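Local coordinates for tetratricopeptide repeat protein (Parabacteroides merdae ATCC 43184, PDB 4R7S) that is of unknown function but, as a tetratricopeptide repeat protein built of stacked helix pairs, probably offers a surface for binding other proteins or peptides, at residues Leu84-Gly89 with Asn96-Leu101; Gly89-Ala94 with Tyr119-Asn124. One frame throughout, in Å; residues are numbered along the deposited sequence.

Contact 1. Residues Leu84-Gly89 with Asn96-Leu101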
loop_
_atom_site.group_PDB
_atom_site.type_symbol
_atom_site.label_atom_id
_atom_site.label_comp_id
_atom_site.label_asym_id
_atom_site.label_seq_id
_atom_site.Cartn_x
_atom_site.Cartn_y
_atom_site.Cartn_z
ATOM N N LEU A 84 8.775 -0.521 -2.494
ATOM C CA LEU A 84 9.167 -1.910 -2.641
ATOM C C LEU A 84 9.587 -2.492 -1.277
ATOM O O LEU A 84 9.188 -3.613 -0.963
ATOM C CB LEU A 84 10.281 -2.071 -3.692
ATOM C CG LEU A 84 10.815 -3.495 -3.914
ATOM C CD1 LEU A 84 9.734 -4.445 -4.403
ATOM C CD2 LEU A 84 11.944 -3.484 -4.874
ATOM N N TYR A 85 10.348 -1.722 -0.462
ATOM C CA TYR A 85 10.776 -2.149 0.874
ATOM C C TYR A 85 9.576 -2.476 1.752
ATOM O O TYR A 85 9.602 -3.461 2.482
ATOM C CB TYR A 85 11.645 -1.076 1.548
ATOM C CG TYR A 85 13.117 -1.128 1.193
ATOM C CD1 TYR A 85 13.794 -2.341 1.112
ATOM C CD2 TYR A 85 13.846 0.040 0.987
ATOM C CE1 TYR A 85 15.156 -2.393 0.811
ATOM C CE2 TYR A 85 15.215 0.001 0.715
ATOM C CZ TYR A 85 15.865 -1.219 0.624
ATOM O OH TYR A 85 17.205 -1.282 0.340
ATOM N N THR A 86 8.514 -1.659 1.654
ATOM C CA THR A 86 7.268 -1.807 2.385
ATOM C C THR A 86 6.628 -3.148 2.006
ATOM O O THR A 86 6.226 -3.897 2.903
ATOM C CB THR A 86 6.355 -0.591 2.129
ATOM O OG1 THR A 86 6.987 0.569 2.674
ATOM C CG2 THR A 86 4.986 -0.733 2.795
ATOM N N GLU A 87 6.596 -3.466 0.689
ATOM C CA GLU A 87 6.048 -4.706 0.142
ATOM C C GLU A 87 6.872 -5.916 0.627
ATOM O O GLU A 87 6.309 -6.994 0.835
ATOM C CB GLU A 87 6.012 -4.633 -1.391
ATOM C CG GLU A 87 5.038 -5.620 -2.010
ATOM C CD GLU A 87 5.033 -5.747 -3.520
ATOM O OE1 GLU A 87 5.321 -4.743 -4.208
ATOM O OE2 GLU A 87 4.666 -6.837 -4.016
ATOM N N LEU A 88 8.193 -5.726 0.843
ATOM C CA LEU A 88 9.079 -6.775 1.344
ATOM C C LEU A 88 9.061 -6.844 2.881
ATOM O O LEU A 88 9.742 -7.697 3.459
ATOM C CB LEU A 88 10.521 -6.557 0.870
ATOM C CG LEU A 88 10.832 -6.656 -0.614
ATOM C CD1 LEU A 88 12.240 -6.113 -0.898
ATOM C CD2 LEU A 88 10.726 -8.090 -1.108
ATOM N N GLY A 89 8.315 -5.941 3.525
ATOM C CA GLY A 89 8.229 -5.870 4.986
ATOM C C GLY A 89 9.491 -5.335 5.655
ATOM O O GLY A 89 9.666 -5.491 6.871
ATOM N N ASN A 96 13.758 4.798 6.111
ATOM C CA ASN A 96 15.016 5.480 5.801
ATOM C C ASN A 96 14.977 6.170 4.403
ATOM O O ASN A 96 15.491 7.290 4.262
ATOM C CB ASN A 96 16.204 4.508 5.894
ATOM C CG ASN A 96 17.529 5.094 5.442
ATOM O OD1 ASN A 96 17.982 6.142 5.936
ATOM N ND2 ASN A 96 18.160 4.452 4.454
ATOM N N ASP A 97 14.376 5.507 3.386
ATOM C CA ASP A 97 14.251 6.094 2.043
ATOM C C ASP A 97 13.262 7.294 2.040
ATOM O O ASP A 97 13.556 8.302 1.373
ATOM C CB ASP A 97 13.845 5.037 1.010
ATOM C CG ASP A 97 14.995 4.227 0.421
ATOM O OD1 ASP A 97 16.173 4.509 0.765
ATOM O OD2 ASP A 97 14.720 3.316 -0.377
ATOM N N TYR A 98 12.133 7.209 2.827
ATOM C CA TYR A 98 11.186 8.328 2.959
ATOM C C TYR A 98 11.870 9.459 3.712
ATOM O O TYR A 98 11.649 10.628 3.400
ATOM C CB TYR A 98 9.859 7.926 3.650
ATOM C CG TYR A 98 8.991 7.006 2.809
ATOM C CD1 TYR A 98 8.569 7.386 1.532
ATOM C CD2 TYR A 98 8.568 5.772 3.296
ATOM C CE1 TYR A 98 7.803 6.533 0.738
ATOM C CE2 TYR A 98 7.780 4.920 2.522
ATOM C CZ TYR A 98 7.415 5.300 1.234
ATOM O OH TYR A 98 6.661 4.476 0.434
ATOM N N ASN A 99 12.753 9.115 4.656
ATOM C CA ASN A 99 13.499 10.122 5.401
ATOM C C ASN A 99 14.468 10.855 4.486
ATOM O O ASN A 99 14.525 12.078 4.526
ATOM C CB ASN A 99 14.226 9.499 6.569
ATOM C CG ASN A 99 13.319 9.152 7.712
ATOM O OD1 ASN A 99 12.121 9.535 7.767
ATOM N ND2 ASN A 99 13.893 8.427 8.665
ATOM N N THR A 100 15.165 10.124 3.620
ATOM C CA THR A 100 16.057 10.721 2.625
ATOM C C THR A 100 15.212 11.640 1.732
ATOM O O THR A 100 15.536 12.822 1.557
ATOM C CB THR A 100 16.797 9.619 1.805
ATOM O OG1 THR A 100 17.561 8.789 2.683
ATOM C CG2 THR A 100 17.706 10.201 0.717
ATOM N N LEU A 101 14.112 11.094 1.202
ATOM C CA LEU A 101 13.206 11.830 0.330
ATOM C C LEU A 101 12.687 13.118 0.991
ATOM O O LEU A 101 12.840 14.189 0.410
ATOM C CB LEU A 101 12.021 10.927 -0.079
ATOM C CG LEU A 101 11.399 11.203 -1.404
ATOM C CD1 LEU A 101 10.599 10.014 -1.850
ATOM C CD2 LEU A 101 10.511 12.408 -1.344
HETATM O O HOH W 1 5.241 2.605 1.873
#
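The Tyr85 ring meets the Asp97 carboxylate at its edge, near the ring plane. Asp97 OD2 sits 3.5 Å from Tyr85 CE2 and 3.7 Å from Tyr85 CD2, so one oxygen lies against two ring carbons along the same side of the ring. The ring and carboxylate planes are turned 45° apart, and the side chains cross at about a right angle. An oxygen beside ring C-H groups is a mildly favourable placing. The Lys93 side chain lies over one face of the Tyr85 ring; Ala94 and Leu61 of helix 57-68 are also neighbours.

The second flat group is the Tyr98 ring. Thr86 OG1 approaches it at the edge, near its plane, 4.4 Å from Tyr98 CE2. A water joins the two hydroxyl ends: it is 2.8 Å from Thr86 OG1 and 2.8 Å from Tyr98 OH. Thr86 OG1 also bonds to Ala82 O, one turn back in its own helix. Tyr98 reaches on to Ala111, Cys114 and Leu118 of helix 109-121.

Asp97 is buried. In both Asp97 and Tyr85, CG stands anti to the carbonyl carbon (chi1 -85°), which turns the two groups toward each other. The charge of Asp97 is met by Arg81, whose NH1 forms a salt bridge with Asp97 OD1. That pairing probably favours the ionised carboxylate. Only about 100 Å² is buried between the segments, with no direct hydrogen bond.

At the end of helix 75-87, Gly89 has positive phi and closes a Schellman motif, with Gly89 N bonded to Thr86 O. The chain then turns back into helix 91-104. Antiparallel helices packed in succession through short turns are characteristic of the tetratricopeptide repeat fold.

Contact 2. Residues Gly89-Ala94 with Tyr119-Asn124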
loop_
_atom_site.group_PDB
_atom_site.type_symbol
_atom_site.label_atom_id
_atom_site.label_comp_id
_atom_site.label_asym_id
_atom_site.label_seq_id
_atom_site.Cartn_x
_atom_site.Cartn_y
_atom_site.Cartn_z
ATOM N N GLY A 89 8.315 -5.941 3.525
ATOM C CA GLY A 89 8.229 -5.870 4.986
ATOM C C GLY A 89 9.491 -5.335 5.655
ATOM O O GLY A 89 9.666 -5.491 6.871
ATOM N N GLU A 90 10.392 -4.716 4.853
ATOM C CA GLU A 90 11.629 -4.070 5.283
ATOM C C GLU A 90 11.284 -2.626 5.708
ATOM O O GLU A 90 11.607 -1.654 5.009
ATOM C CB GLU A 90 12.673 -4.122 4.148
ATOM C CG GLU A 90 13.373 -5.462 4.022
ATOM C CD GLU A 90 14.286 -5.756 5.196
ATOM O OE1 GLU A 90 15.406 -5.195 5.235
ATOM O OE2 GLU A 90 13.853 -6.491 6.112
ATOM N N THR A 91 10.574 -2.516 6.846
ATOM C CA THR A 91 10.022 -1.286 7.404
ATOM C C THR A 91 11.095 -0.237 7.719
ATOM O O THR A 91 10.888 0.931 7.385
ATOM C CB THR A 91 9.149 -1.605 8.631
ATOM O OG1 THR A 91 8.166 -2.562 8.240
ATOM C CG2 THR A 91 8.411 -0.385 9.158
ATOM N N GLU A 92 12.214 -0.617 8.339
ATOM C CA GLU A 92 13.233 0.387 8.673
ATOM C C GLU A 92 13.873 0.953 7.405
ATOM O O GLU A 92 14.087 2.166 7.307
ATOM C CB GLU A 92 14.302 -0.174 9.631
ATOM C CG GLU A 92 13.764 -0.555 11.012
ATOM C CD GLU A 92 13.057 0.509 11.844
ATOM O OE1 GLU A 92 13.651 1.591 12.071
ATOM O OE2 GLU A 92 11.929 0.232 12.316
ATOM N N LYS A 93 14.100 0.073 6.412
ATOM C CA LYS A 93 14.685 0.440 5.128
ATOM C C LYS A 93 13.731 1.358 4.327
ATOM O O LYS A 93 14.196 2.339 3.740
ATOM C CB LYS A 93 15.069 -0.818 4.336
ATOM C CG LYS A 93 16.400 -1.396 4.793
ATOM C CD LYS A 93 16.908 -2.492 3.891
ATOM C CE LYS A 93 18.247 -3.009 4.353
ATOM N NZ LYS A 93 18.101 -4.031 5.418
ATOM N N ALA A 94 12.412 1.090 4.371
ATOM C CA ALA A 94 11.419 1.910 3.681
ATOM C C ALA A 94 11.390 3.301 4.274
ATOM O O ALA A 94 11.468 4.279 3.534
ATOM C CB ALA A 94 10.047 1.263 3.774
ATOM N N TYR A 119 4.629 5.032 10.275
ATOM C CA TYR A 119 4.742 5.487 11.647
ATOM C C TYR A 119 3.582 4.918 12.488
ATOM O O TYR A 119 3.790 4.591 13.663
ATOM C CB TYR A 119 4.783 7.026 11.720
ATOM C CG TYR A 119 6.147 7.659 11.502
ATOM C CD1 TYR A 119 7.303 7.074 12.019
ATOM C CD2 TYR A 119 6.271 8.889 10.856
ATOM C CE1 TYR A 119 8.554 7.678 11.866
ATOM C CE2 TYR A 119 7.513 9.501 10.698
ATOM C CZ TYR A 119 8.655 8.889 11.200
ATOM O OH TYR A 119 9.880 9.494 11.062
ATOM N N ILE A 120 2.375 4.759 11.878
ATOM C CA ILE A 120 1.219 4.188 12.574
ATOM C C ILE A 120 1.574 2.738 12.919
ATOM O O ILE A 120 1.517 2.354 14.086
ATOM C CB ILE A 120 -0.104 4.307 11.769
ATOM C CG1 ILE A 120 -0.625 5.748 11.724
ATOM C CG2 ILE A 120 -1.179 3.367 12.330
ATOM C CD1 ILE A 120 -1.742 5.971 10.671
ATOM N N GLN A 121 2.005 1.978 11.910
ATOM C CA GLN A 121 2.408 0.581 12.008
ATOM C C GLN A 121 3.520 0.396 13.035
ATOM O O GLN A 121 3.518 -0.612 13.731
ATOM C CB GLN A 121 2.851 0.086 10.634
ATOM C CG GLN A 121 3.303 -1.365 10.560
ATOM C CD GLN A 121 3.737 -1.761 9.169
ATOM O OE1 GLN A 121 3.340 -1.167 8.151
ATOM N NE2 GLN A 121 4.550 -2.799 9.099
ATOM N N LEU A 122 4.428 1.375 13.165
ATOM C CA LEU A 122 5.544 1.302 14.114
ATOM C C LEU A 122 5.178 1.855 15.493
ATOM O O LEU A 122 6.092 2.083 16.297
ATOM C CB LEU A 122 6.768 2.050 13.572
ATOM C CG LEU A 122 7.564 1.374 12.437
ATOM C CD1 LEU A 122 8.697 2.280 11.959
ATOM C CD2 LEU A 122 8.173 0.051 12.883
ATOM N N GLN A 123 3.849 2.082 15.760
ATOM C CA GLN A 123 3.305 2.600 17.033
ATOM C C GLN A 123 3.854 4.024 17.318
ATOM O O GLN A 123 3.772 4.511 18.444
ATOM C CB GLN A 123 3.614 1.621 18.202
ATOM C CG GLN A 123 2.529 1.511 19.275
ATOM C CD GLN A 123 2.935 0.762 20.535
ATOM O OE1 GLN A 123 3.999 0.122 20.620
ATOM N NE2 GLN A 123 2.077 0.831 21.549
ATOM N N ASN A 124 4.396 4.705 16.295
ATOM C CA ASN A 124 4.940 6.065 16.445
ATOM C C ASN A 124 3.891 7.131 15.992
ATOM O O ASN A 124 4.025 7.778 14.941
ATOM C CB ASN A 124 6.238 6.189 15.658
ATOM C CG ASN A 124 7.151 7.245 16.197
ATOM O OD1 ASN A 124 6.720 8.295 16.723
ATOM N ND2 ASN A 124 8.443 6.968 16.080
HETATM O O HOH W 2 5.952 -2.893 6.031
#
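Leu122 meets Thr91 tip to tip. Thr91 CG2 lies 3.8 Å from Leu122 CD2, and CG and CD1 of the leucine are about as near. Thr91 CG2 is anti to the backbone N, while OG1 stands beside that nitrogen (chi1 -55°); this splits the residue into a methyl for Leu122 and a hydroxyl for Gln121.

Glu92 bends at chi2 (-57°) and brings OE2 to 3.8 Å from Leu122 CD2. The carboxylate oxygen packs against the leucine methyls. With an alanine at Leu122, the Thr91 methyl would probably lose its partner and a gap would open beside the Glu92 carboxylate.

Gln121 reaches across with an extended chain. Its NE2 is 3.7 Å from Thr91 OG1, too far for a direct bond. A water bridges them, 3.1 Å from Thr91 OG1 but only weakly bonded to Gln121 NE2.

Leu122 also rests on Leu95 of helix 91-104. Just before Thr91, Glu90 is at the N-cap position, and its OE1 forms a salt bridge with Lys93 NZ. Just after Leu122, Gln123 is the C-prime residue of a Schellman motif. This surface contact joins the start of helix 91-104 to the end of helix 109-121; helix 125-138 packs against Tyr119 and Ile120.

How the contacts relate
Contact 1 and contact 2 share Gly89, and both use helix 91-104. Their centres are about 9 Å apart, and their segments alternate along the chain. Contact 1 joins helix 75-87 to the middle of helix 91-104. Contact 2 ties the first turn of that helix to the end of helix 109-121. The two touch directly. Tyr85 O is 2.8 Å from Glu90 N, a probable hydrogen bond that completes the Schellman motif at Gly89. Tyr85 CE1 packs 3.5 Å from Lys93 CD, and Tyr85 CB is 3.6 Å from Ala94 CB. Helix 91-104 therefore lies between helices 75-87 and 109-121 and makes contact with both. Both contacts are structural packing within the helix array.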